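Local structure of putative xylanase (Bacteroides fragilis, 2P1G) at residues A[178-183]-A[229-234]; A[114-119]-A[155-160]; A[46-51]-A[70-75]. The protein is of unknown function but belongs to the N-acetylmuramoyl-L-alanine amidase-like family and may hydrolyse glycosyl bonds, as a putative xylanase. One frame throughout, in Å; residues are numbered along the deposited sequence.

Contact 1: residues A[178-183]-A[229-234]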
loop_
_atom_site.group_PDB
_atom_site.type_symbol
_atom_site.label_atom_id
_atom_site.label_comp_id
_atom_site.label_asym_id
_atom_site.label_seq_id
_atom_site.Cartn_x
_atom_site.Cartn_y
_atom_site.Cartn_z
ATOM N N ILE A 178 4.410 -5.999 -1.179
ATOM C CA ILE A 178 5.713 -5.371 -1.026
ATOM C C ILE A 178 5.480 -3.882 -0.938
ATOM O O ILE A 178 4.920 -3.287 -1.871
ATOM C CB ILE A 178 6.621 -5.610 -2.264
ATOM C CG1 ILE A 178 6.836 -7.111 -2.528
ATOM C CG2 ILE A 178 7.983 -4.877 -2.104
ATOM C CD1 ILE A 178 7.469 -7.871 -1.375
ATOM N N ALA A 179 5.893 -3.288 0.171
ATOM C CA ALA A 179 5.893 -1.810 0.287
ATOM C C ALA A 179 7.308 -1.272 0.119
ATOM O O ALA A 179 8.236 -1.687 0.827
ATOM C CB ALA A 179 5.315 -1.363 1.643
ATOM N N LEU A 180 7.471 -0.334 -0.808
ATOM C CA LEU A 180 8.782 0.235 -1.110
ATOM C C LEU A 180 8.979 1.446 -0.199
ATOM O O LEU A 180 8.238 2.446 -0.309
ATOM C CB LEU A 180 8.829 0.690 -2.561
ATOM C CG LEU A 180 8.690 -0.354 -3.674
ATOM C CD1 LEU A 180 9.271 0.204 -4.953
ATOM C CD2 LEU A 180 9.357 -1.641 -3.349
ATOM N N THR A 181 9.969 1.349 0.674
ATOM C CA THR A 181 10.243 2.352 1.698
ATOM C C THR A 181 11.077 3.462 1.087
ATOM O O THR A 181 11.830 3.232 0.139
ATOM C CB THR A 181 10.954 1.759 2.962
ATOM O OG1 THR A 181 12.166 1.101 2.588
ATOM C CG2 THR A 181 10.054 0.747 3.656
ATOM N N THR A 182 10.925 4.662 1.648
ATOM C CA THR A 182 11.524 5.865 1.081
ATOM C C THR A 182 12.079 6.749 2.196
ATOM O O THR A 182 11.625 6.668 3.347
ATOM C CB THR A 182 10.494 6.673 0.208
ATOM O OG1 THR A 182 11.127 7.835 -0.349
ATOM C CG2 THR A 182 9.258 7.142 1.039
ATOM N N ASN A 183 13.074 7.573 1.851
ATOM C CA ASN A 183 13.595 8.567 2.794
ATOM C C ASN A 183 13.197 9.963 2.376
ATOM O O ASN A 183 13.730 10.954 2.886
ATOM C CB ASN A 183 15.121 8.456 2.911
ATOM C CG ASN A 183 15.826 8.587 1.579
ATOM O OD1 ASN A 183 15.276 9.116 0.590
ATOM N ND2 ASN A 183 17.100 8.167 1.559
ATOM N N LYS A 229 17.389 6.862 -5.847
ATOM C CA LYS A 229 18.117 7.241 -4.640
ATOM C C LYS A 229 17.197 7.426 -3.419
ATOM O O LYS A 229 17.625 7.183 -2.281
ATOM C CB LYS A 229 18.941 8.515 -4.865
ATOM C CG LYS A 229 20.104 8.289 -5.815
ATOM C CD LYS A 229 21.046 9.482 -5.858
ATOM C CE LYS A 229 22.192 9.195 -6.826
ATOM N NZ LYS A 229 23.299 10.210 -6.724
ATOM N N SER A 230 15.951 7.823 -3.675
ATOM C CA SER A 230 14.949 8.036 -2.614
ATOM C C SER A 230 14.341 6.740 -2.044
ATOM O O SER A 230 13.698 6.775 -0.999
ATOM C CB SER A 230 13.831 8.954 -3.110
ATOM O OG SER A 230 13.003 8.305 -4.073
ATOM N N LEU A 231 14.541 5.611 -2.728
ATOM C CA LEU A 231 14.086 4.331 -2.190
ATOM C C LEU A 231 15.147 3.698 -1.297
ATOM O O LEU A 231 16.335 3.721 -1.613
ATOM C CB LEU A 231 13.695 3.373 -3.314
ATOM C CG LEU A 231 12.495 3.837 -4.142
ATOM C CD1 LEU A 231 12.119 2.785 -5.190
ATOM C CD2 LEU A 231 11.281 4.220 -3.256
ATOM N N THR A 232 14.714 3.133 -0.176
ATOM C CA THR A 232 15.670 2.611 0.782
ATOM C C THR A 232 15.587 1.099 0.956
ATOM O O THR A 232 16.554 0.483 1.419
ATOM C CB THR A 232 15.526 3.293 2.146
ATOM O OG1 THR A 232 14.201 3.079 2.651
ATOM C CG2 THR A 232 15.797 4.821 2.032
ATOM N N GLY A 233 14.445 0.494 0.613
ATOM C CA GLY A 233 14.247 -0.910 0.969
ATOM C C GLY A 233 12.806 -1.318 0.794
ATOM O O GLY A 233 12.054 -0.645 0.056
ATOM N N ILE A 234 12.421 -2.436 1.416
ATOM C CA ILE A 234 11.059 -2.892 1.361
ATOM C C ILE A 234 10.544 -3.409 2.691
ATOM O O ILE A 234 11.325 -3.810 3.565
ATOM C CB ILE A 234 10.864 -4.008 0.294
ATOM C CG1 ILE A 234 11.780 -5.199 0.571
ATOM C CG2 ILE A 234 11.083 -3.436 -1.147
ATOM C CD1 ILE A 234 11.493 -6.476 -0.361
HETATM O O HOH W 1 13.380 4.332 4.842
#

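Contact 2: residues A[114-119]-A[155-160]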
loop_
_atom_site.group_PDB
_atom_site.type_symbol
_atom_site.label_atom_id
_atom_site.label_comp_id
_atom_site.label_asym_id
_atom_site.label_seq_id
_atom_site.Cartn_x
_atom_site.Cartn_y
_atom_site.Cartn_z
ATOM N N PRO A 114 16.531 -7.807 10.863
ATOM C CA PRO A 114 16.935 -7.055 12.067
ATOM C C PRO A 114 17.008 -5.548 11.835
ATOM O O PRO A 114 17.225 -4.816 12.803
ATOM C CB PRO A 114 18.342 -7.598 12.356
ATOM C CG PRO A 114 18.888 -7.914 10.995
ATOM C CD PRO A 114 17.705 -8.331 10.129
ATOM N N PHE A 115 16.815 -5.095 10.587
ATOM C CA PHE A 115 16.972 -3.686 10.228
ATOM C C PHE A 115 15.675 -2.939 10.439
ATOM O O PHE A 115 14.602 -3.510 10.293
ATOM C CB PHE A 115 17.416 -3.525 8.775
ATOM C CG PHE A 115 18.763 -4.132 8.477
ATOM C CD1 PHE A 115 19.934 -3.386 8.663
ATOM C CD2 PHE A 115 18.862 -5.439 7.994
ATOM C CE1 PHE A 115 21.188 -3.946 8.365
ATOM C CE2 PHE A 115 20.111 -6.005 7.704
ATOM C CZ PHE A 115 21.262 -5.259 7.882
ATOM N N LYS A 116 15.782 -1.664 10.792
ATOM C CA LYS A 116 14.597 -0.894 11.168
ATOM C C LYS A 116 14.656 0.523 10.638
ATOM O O LYS A 116 15.739 1.072 10.413
ATOM C CB LYS A 116 14.439 -0.869 12.691
ATOM C CG LYS A 116 14.004 -2.196 13.277
ATOM C CD LYS A 116 14.211 -2.223 14.768
ATOM C CE LYS A 116 13.720 -3.558 15.301
ATOM N NZ LYS A 116 13.871 -3.713 16.781
ATOM N N GLN A 117 13.480 1.106 10.414
ATOM C CA GLN A 117 13.388 2.532 10.100
ATOM C C GLN A 117 12.463 3.196 11.109
ATOM O O GLN A 117 11.505 2.588 11.561
ATOM C CB GLN A 117 12.837 2.754 8.696
ATOM C CG GLN A 117 13.766 2.389 7.527
ATOM C CD GLN A 117 15.023 3.251 7.420
ATOM O OE1 GLN A 117 15.060 4.212 6.647
ATOM N NE2 GLN A 117 16.063 2.900 8.185
ATOM N N LYS A 118 12.763 4.444 11.459
ATOM C CA LYS A 118 11.925 5.220 12.359
ATOM C C LYS A 118 10.991 6.018 11.485
ATOM O O LYS A 118 11.431 6.640 10.514
ATOM C CB LYS A 118 12.792 6.178 13.183
ATOM C CG LYS A 118 12.036 6.939 14.256
ATOM C CD LYS A 118 12.972 7.918 15.024
ATOM C CE LYS A 118 13.735 7.204 16.168
ATOM N NZ LYS A 118 13.000 7.287 17.486
ATOM N N LEU A 119 9.711 6.007 11.815
ATOM C CA LEU A 119 8.745 6.704 10.954
ATOM C C LEU A 119 8.820 8.193 11.196
ATOM O O LEU A 119 9.025 8.626 12.331
ATOM C CB LEU A 119 7.323 6.200 11.187
ATOM C CG LEU A 119 7.044 4.699 11.012
ATOM C CD1 LEU A 119 5.602 4.463 11.319
ATOM C CD2 LEU A 119 7.375 4.175 9.597
ATOM N N GLU A 155 9.075 2.624 15.389
ATOM C CA GLU A 155 9.956 1.893 14.481
ATOM C C GLU A 155 9.194 0.811 13.745
ATOM O O GLU A 155 8.248 0.229 14.290
ATOM C CB GLU A 155 11.109 1.256 15.243
ATOM C CG GLU A 155 10.688 0.054 16.036
ATOM C CD GLU A 155 11.852 -0.708 16.587
ATOM O OE1 GLU A 155 12.899 -0.067 16.861
ATOM O OE2 GLU A 155 11.708 -1.946 16.757
ATOM N N VAL A 156 9.606 0.538 12.508
ATOM C CA VAL A 156 9.130 -0.650 11.806
ATOM C C VAL A 156 10.342 -1.445 11.292
ATOM O O VAL A 156 11.416 -0.875 11.100
ATOM C CB VAL A 156 8.157 -0.290 10.633
ATOM C CG1 VAL A 156 6.850 0.412 11.179
ATOM C CG2 VAL A 156 8.829 0.571 9.586
ATOM N N HIS A 157 10.173 -2.744 11.071
ATOM C CA HIS A 157 11.248 -3.540 10.436
ATOM C C HIS A 157 11.223 -3.362 8.932
ATOM O O HIS A 157 10.149 -3.208 8.356
ATOM C CB HIS A 157 11.051 -5.023 10.737
ATOM C CG HIS A 157 11.274 -5.395 12.178
ATOM N ND1 HIS A 157 12.384 -6.102 12.600
ATOM C CD2 HIS A 157 10.502 -5.213 13.276
ATOM C CE1 HIS A 157 12.290 -6.326 13.901
ATOM N NE2 HIS A 157 11.150 -5.809 14.332
ATOM N N TYR A 158 12.392 -3.372 8.284
ATOM C CA TYR A 158 12.396 -3.366 6.804
ATOM C C TYR A 158 13.621 -4.089 6.323
ATOM O O TYR A 158 14.503 -4.404 7.121
ATOM C CB TYR A 158 12.339 -1.931 6.229
ATOM C CG TYR A 158 13.694 -1.204 6.150
ATOM C CD1 TYR A 158 14.140 -0.633 4.948
ATOM C CD2 TYR A 158 14.524 -1.092 7.273
ATOM C CE1 TYR A 158 15.380 0.014 4.864
ATOM C CE2 TYR A 158 15.767 -0.437 7.189
ATOM C CZ TYR A 158 16.178 0.100 5.994
ATOM O OH TYR A 158 17.405 0.745 5.938
ATOM N N LEU A 159 13.673 -4.372 5.030
ATOM C CA LEU A 159 14.857 -4.929 4.422
ATOM C C LEU A 159 15.526 -3.858 3.583
ATOM O O LEU A 159 14.940 -3.407 2.615
ATOM C CB LEU A 159 14.499 -6.086 3.480
ATOM C CG LEU A 159 15.701 -6.858 2.891
ATOM C CD1 LEU A 159 16.412 -7.735 3.964
ATOM C CD2 LEU A 159 15.226 -7.718 1.740
ATOM N N PRO A 160 16.762 -3.475 3.938
ATOM C CA PRO A 160 17.504 -2.519 3.136
ATOM C C PRO A 160 17.696 -3.015 1.709
ATOM O O PRO A 160 17.965 -4.196 1.500
ATOM C CB PRO A 160 18.836 -2.389 3.886
ATOM C CG PRO A 160 18.506 -2.760 5.301
ATOM C CD PRO A 160 17.528 -3.904 5.119
#

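Contact 3: residues A[46-51]-A[70-75]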
loop_
_atom_site.group_PDB
_atom_site.type_symbol
_atom_site.label_atom_id
_atom_site.label_comp_id
_atom_site.label_asym_id
_atom_site.label_seq_id
_atom_site.Cartn_x
_atom_site.Cartn_y
_atom_site.Cartn_z
ATOM N N PHE A 46 -5.324 -0.776 -6.017
ATOM C CA PHE A 46 -5.077 -2.056 -6.657
ATOM C C PHE A 46 -4.850 -3.134 -5.598
ATOM O O PHE A 46 -5.536 -4.155 -5.583
ATOM C CB PHE A 46 -3.879 -1.990 -7.629
ATOM C CG PHE A 46 -3.359 -3.348 -8.038
ATOM C CD1 PHE A 46 -4.250 -4.336 -8.493
ATOM C CD2 PHE A 46 -2.008 -3.653 -7.934
ATOM C CE1 PHE A 46 -3.805 -5.597 -8.860
ATOM C CE2 PHE A 46 -1.532 -4.943 -8.314
ATOM C CZ PHE A 46 -2.440 -5.904 -8.787
ATOM N N VAL A 47 -3.905 -2.899 -4.702
ATOM C CA VAL A 47 -3.590 -3.879 -3.670
ATOM C C VAL A 47 -4.780 -4.129 -2.745
ATOM O O VAL A 47 -5.046 -5.281 -2.385
ATOM C CB VAL A 47 -2.314 -3.480 -2.918
ATOM C CG1 VAL A 47 -2.087 -4.347 -1.693
ATOM C CG2 VAL A 47 -1.122 -3.539 -3.872
ATOM N N GLU A 48 -5.532 -3.073 -2.419
ATOM C CA GLU A 48 -6.691 -3.237 -1.533
ATOM C C GLU A 48 -7.722 -4.142 -2.174
ATOM O O GLU A 48 -8.268 -5.008 -1.486
ATOM C CB GLU A 48 -7.356 -1.904 -1.202
ATOM C CG GLU A 48 -6.510 -0.954 -0.349
ATOM C CD GLU A 48 -7.241 0.363 -0.090
ATOM O OE1 GLU A 48 -7.942 0.885 -1.007
ATOM O OE2 GLU A 48 -7.077 0.880 1.014
ATOM N N TYR A 49 -8.005 -3.931 -3.470
ATOM C CA TYR A 49 -9.008 -4.784 -4.140
ATOM C C TYR A 49 -8.532 -6.225 -4.178
ATOM O O TYR A 49 -9.286 -7.131 -3.854
ATOM C CB TYR A 49 -9.367 -4.311 -5.560
ATOM C CG TYR A 49 -9.954 -2.911 -5.611
ATOM C CD1 TYR A 49 -10.961 -2.519 -4.717
ATOM C CD2 TYR A 49 -9.527 -1.997 -6.573
ATOM C CE1 TYR A 49 -11.486 -1.243 -4.746
ATOM C CE2 TYR A 49 -10.052 -0.687 -6.613
ATOM C CZ TYR A 49 -11.040 -0.334 -5.693
ATOM O OH TYR A 49 -11.579 0.938 -5.701
ATOM N N ALA A 50 -7.277 -6.427 -4.592
ATOM C CA ALA A 50 -6.678 -7.758 -4.643
ATOM C C ALA A 50 -6.782 -8.476 -3.287
ATOM O O ALA A 50 -7.229 -9.637 -3.210
ATOM C CB ALA A 50 -5.213 -7.648 -5.079
ATOM N N LEU A 51 -6.396 -7.774 -2.230
ATOM C CA LEU A 51 -6.466 -8.307 -0.871
ATOM C C LEU A 51 -7.894 -8.616 -0.463
ATOM O O LEU A 51 -8.164 -9.690 0.097
ATOM C CB LEU A 51 -5.828 -7.338 0.136
ATOM C CG LEU A 51 -5.738 -7.788 1.603
ATOM C CD1 LEU A 51 -5.135 -9.183 1.743
ATOM C CD2 LEU A 51 -4.914 -6.766 2.404
ATOM N N ARG A 70 -17.282 -5.969 2.675
ATOM C CA ARG A 70 -16.899 -5.981 4.092
ATOM C C ARG A 70 -15.376 -5.918 4.258
ATOM O O ARG A 70 -14.848 -5.075 5.013
ATOM C CB ARG A 70 -17.432 -7.236 4.789
ATOM C CG ARG A 70 -17.014 -7.330 6.263
ATOM C CD ARG A 70 -17.430 -8.654 6.885
ATOM N NE ARG A 70 -18.883 -8.754 6.937
ATOM C CZ ARG A 70 -19.617 -9.652 6.293
ATOM N NH1 ARG A 70 -19.063 -10.596 5.530
ATOM N NH2 ARG A 70 -20.929 -9.615 6.446
ATOM N N ASN A 71 -14.678 -6.805 3.550
ATOM C CA ASN A 71 -13.208 -6.862 3.621
ATOM C C ASN A 71 -12.579 -5.522 3.218
ATOM O O ASN A 71 -11.692 -4.996 3.903
ATOM C CB ASN A 71 -12.668 -7.988 2.726
ATOM C CG ASN A 71 -13.066 -9.386 3.211
ATOM O OD1 ASN A 71 -13.535 -9.565 4.339
ATOM N ND2 ASN A 71 -12.860 -10.384 2.357
ATOM N N LEU A 72 -13.046 -4.969 2.110
ATOM C CA LEU A 72 -12.481 -3.729 1.601
ATOM C C LEU A 72 -12.658 -2.620 2.612
ATOM O O LEU A 72 -11.725 -1.848 2.848
ATOM C CB LEU A 72 -13.112 -3.341 0.264
ATOM C CG LEU A 72 -12.566 -2.057 -0.368
ATOM C CD1 LEU A 72 -11.103 -2.233 -0.810
ATOM C CD2 LEU A 72 -13.418 -1.648 -1.564
ATOM N N GLN A 73 -13.835 -2.547 3.234
ATOM C CA GLN A 73 -14.076 -1.510 4.235
ATOM C C GLN A 73 -13.099 -1.673 5.417
ATOM O O GLN A 73 -12.535 -0.691 5.908
ATOM C CB GLN A 73 -15.526 -1.549 4.712
ATOM C CG GLN A 73 -15.809 -0.531 5.798
ATOM C CD GLN A 73 -17.271 -0.325 6.020
ATOM O OE1 GLN A 73 -18.096 -0.544 5.116
ATOM N NE2 GLN A 73 -17.616 0.102 7.222
ATOM N N ARG A 74 -12.876 -2.921 5.822
ATOM C CA ARG A 74 -11.943 -3.257 6.901
ATOM C C ARG A 74 -10.483 -2.898 6.618
ATOM O O ARG A 74 -9.705 -2.582 7.532
ATOM C CB ARG A 74 -12.045 -4.748 7.214
ATOM C CG ARG A 74 -13.370 -5.123 7.959
ATOM C CD ARG A 74 -13.372 -6.607 8.294
ATOM N NE ARG A 74 -12.249 -6.971 9.177
ATOM C CZ ARG A 74 -11.790 -8.201 9.374
ATOM N NH1 ARG A 74 -12.352 -9.254 8.789
ATOM N NH2 ARG A 74 -10.765 -8.382 10.181
ATOM N N ILE A 75 -10.101 -2.981 5.354
ATOM C CA ILE A 75 -8.718 -2.641 4.936
ATOM C C ILE A 75 -8.485 -1.154 4.663
ATOM O O ILE A 75 -7.380 -0.600 4.927
ATOM C CB ILE A 75 -8.391 -3.443 3.680
ATOM C CG1 ILE A 75 -8.306 -4.944 4.034
ATOM C CG2 ILE A 75 -7.114 -2.959 3.027
ATOM C CD1 ILE A 75 -8.624 -5.821 2.819
#

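Contact 1: residues A[178-183]-A[229-234]
Thr181 and Thr232 both set OG1 between their own backbone N and carbonyl carbon (chi1 56° and 59°), which turns the two hydroxyls toward each other across a pair of antiparallel strands. Thr181 OG1 and Thr232 OG1 meet at 2.8 Å in a hydrogen bond that either could donate, the side chains crossing at about a right angle. The strand pairing carries a beta bulge: Thr232 and Gly233 together face the single residue Thr181, whose N donates to Gly233 O (3.0 Å) while its O accepts from Thr232 N (2.9 Å). A water hydrogen-bonded to Thr232 OG1 donates to Thr182 O, and the ring of Tyr158 lies against both threonines. On the other face, Leu180, Leu231 and Ile234 form an apolar layer continued by Leu221 and Leu225 of helix 221-226. Packing is tight there, with Leu180 CD2 only 3.3 Å from Ile234 CG2, while Ile178 CG2 adds a further contact to the same methyl. At the strand end Ser230 O takes two donors, Asn183 N at 3.0 Å and, from above its carbonyl plane, Thr182 OG1 at 2.9 Å.

Contact 2: residues A[114-119]-A[155-160]
Lys116 stretches over the strand that carries Glu155 and His157, its chain extended beyond CG. Its CB starts 3.4 Å from Val156 O, and CG stays near the same oxygen. CD then lies against both carboxylate oxygens of Glu155, 3.2 Å from OE2. One atom further, CE sits over one face of the His157 imidazole, off centre toward the rim and 3.7 Å from the ring centroid, a CH-pi contact in which lysine and histidine run side by side in the same direction. NZ ends in a salt bridge with Glu155 OE2 at 2.8 Å, although the hydrogen bond within it is weak. His157 ND1 is hydrogen-bonded to Ser113 O, which helps fix the rotation of the ring.

On the other face of this two-stranded antiparallel ribbon, Gln117 bends at chi2 (-66°), laying CG over the centre of the Tyr158 ring in a second CH-pi contact, 3.5 Å from its centroid and 12° off the normal. The bend also brings NE2 back to its neighbour's carbonyl, Lys116 O, at 2.9 Å, which fixes the amide. Further along, the Phe115 ring rests on Pro160 CG, a third CH-pi contact at 3.8 Å from the centroid. Between the strands, Gln117 and Val156 exchange two backbone hydrogen bonds, and Tyr158 N donates to Phe115 O.

The ribbon lies at the surface, joining strand 116-118 to strand 155-157, which follows helix 138-151. Past Tyr158, which packs on Thr232 and Arg235, the chain passes into strand 159-160 and joins the main sheet beside strand 231-238.

Contact 3: residues A[46-51]-A[70-75]
The carboxylate of Glu48, whose CB and CG lean on Leu72 and Ile75, is gripped by two groups: OE1 forms a salt bridge with Arg76 and OE2 accepts a hydrogen bond from the indole NH of Trp95. The buried carboxylate is thus satisfied at both oxygens, and the arginine probably favours its ionised form. With its acid end engaged there, Glu48 meets the opposite helix mainly through its aliphatic part: CB lies 3.8 Å from Leu72 CD1 and CG 4.0 Å from Ile75 CG2, the glutamate and isoleucine chains sliding past each other in opposite directions.

Leu72 holds CG anti to its backbone N (chi1 -179°), which sends both methyls toward helix 43-54. CD1 touches Glu48 CB and also the Tyr49 ring, while CD2 meets that ring at its edge, in plane, 3.7 Å from CE1. The Tyr49 hydroxyl is bound by Asn37 N. At the other end of the interface, Ile75 CD1 reaches Leu51 CG at 3.7 Å, the two chains crossing obliquely.

The axes of segments 46-51 and 70-75 approach to 9.3 Å with their directions 136° apart. Trp95 of helix 92-101 touches both Leu51 and Ile75 and completes a three-helix group. Beyond helix 43-54, Phe46, Val47 and Ala50 rest on strand 189-198, setting that helix between its partner and the sheet.

How the contacts relate
Along the chain the order is contact 3, contact 2, contact 1, each closing before the next opens. Contacts 1 and 2 are neighbours, with centres 11 Å apart: strand 231-238 pairs with strand 177-182 in one and, through a probable hydrogen bond from Leu159 N to Ile234 O (2.8 Å), with strand 159-160, the end of the second segment of the other. The surface ribbon of contact 2 is thereby fastened to the main antiparallel sheet. Contact 3 lies across the chain's centre, its own centre about 23 Å from that of contact 1 and 25 Å from that of contact 2, and touches neither. Strand 189-198, flanked by strand 177-182, links the sheet to helix 43-54 of contact 3.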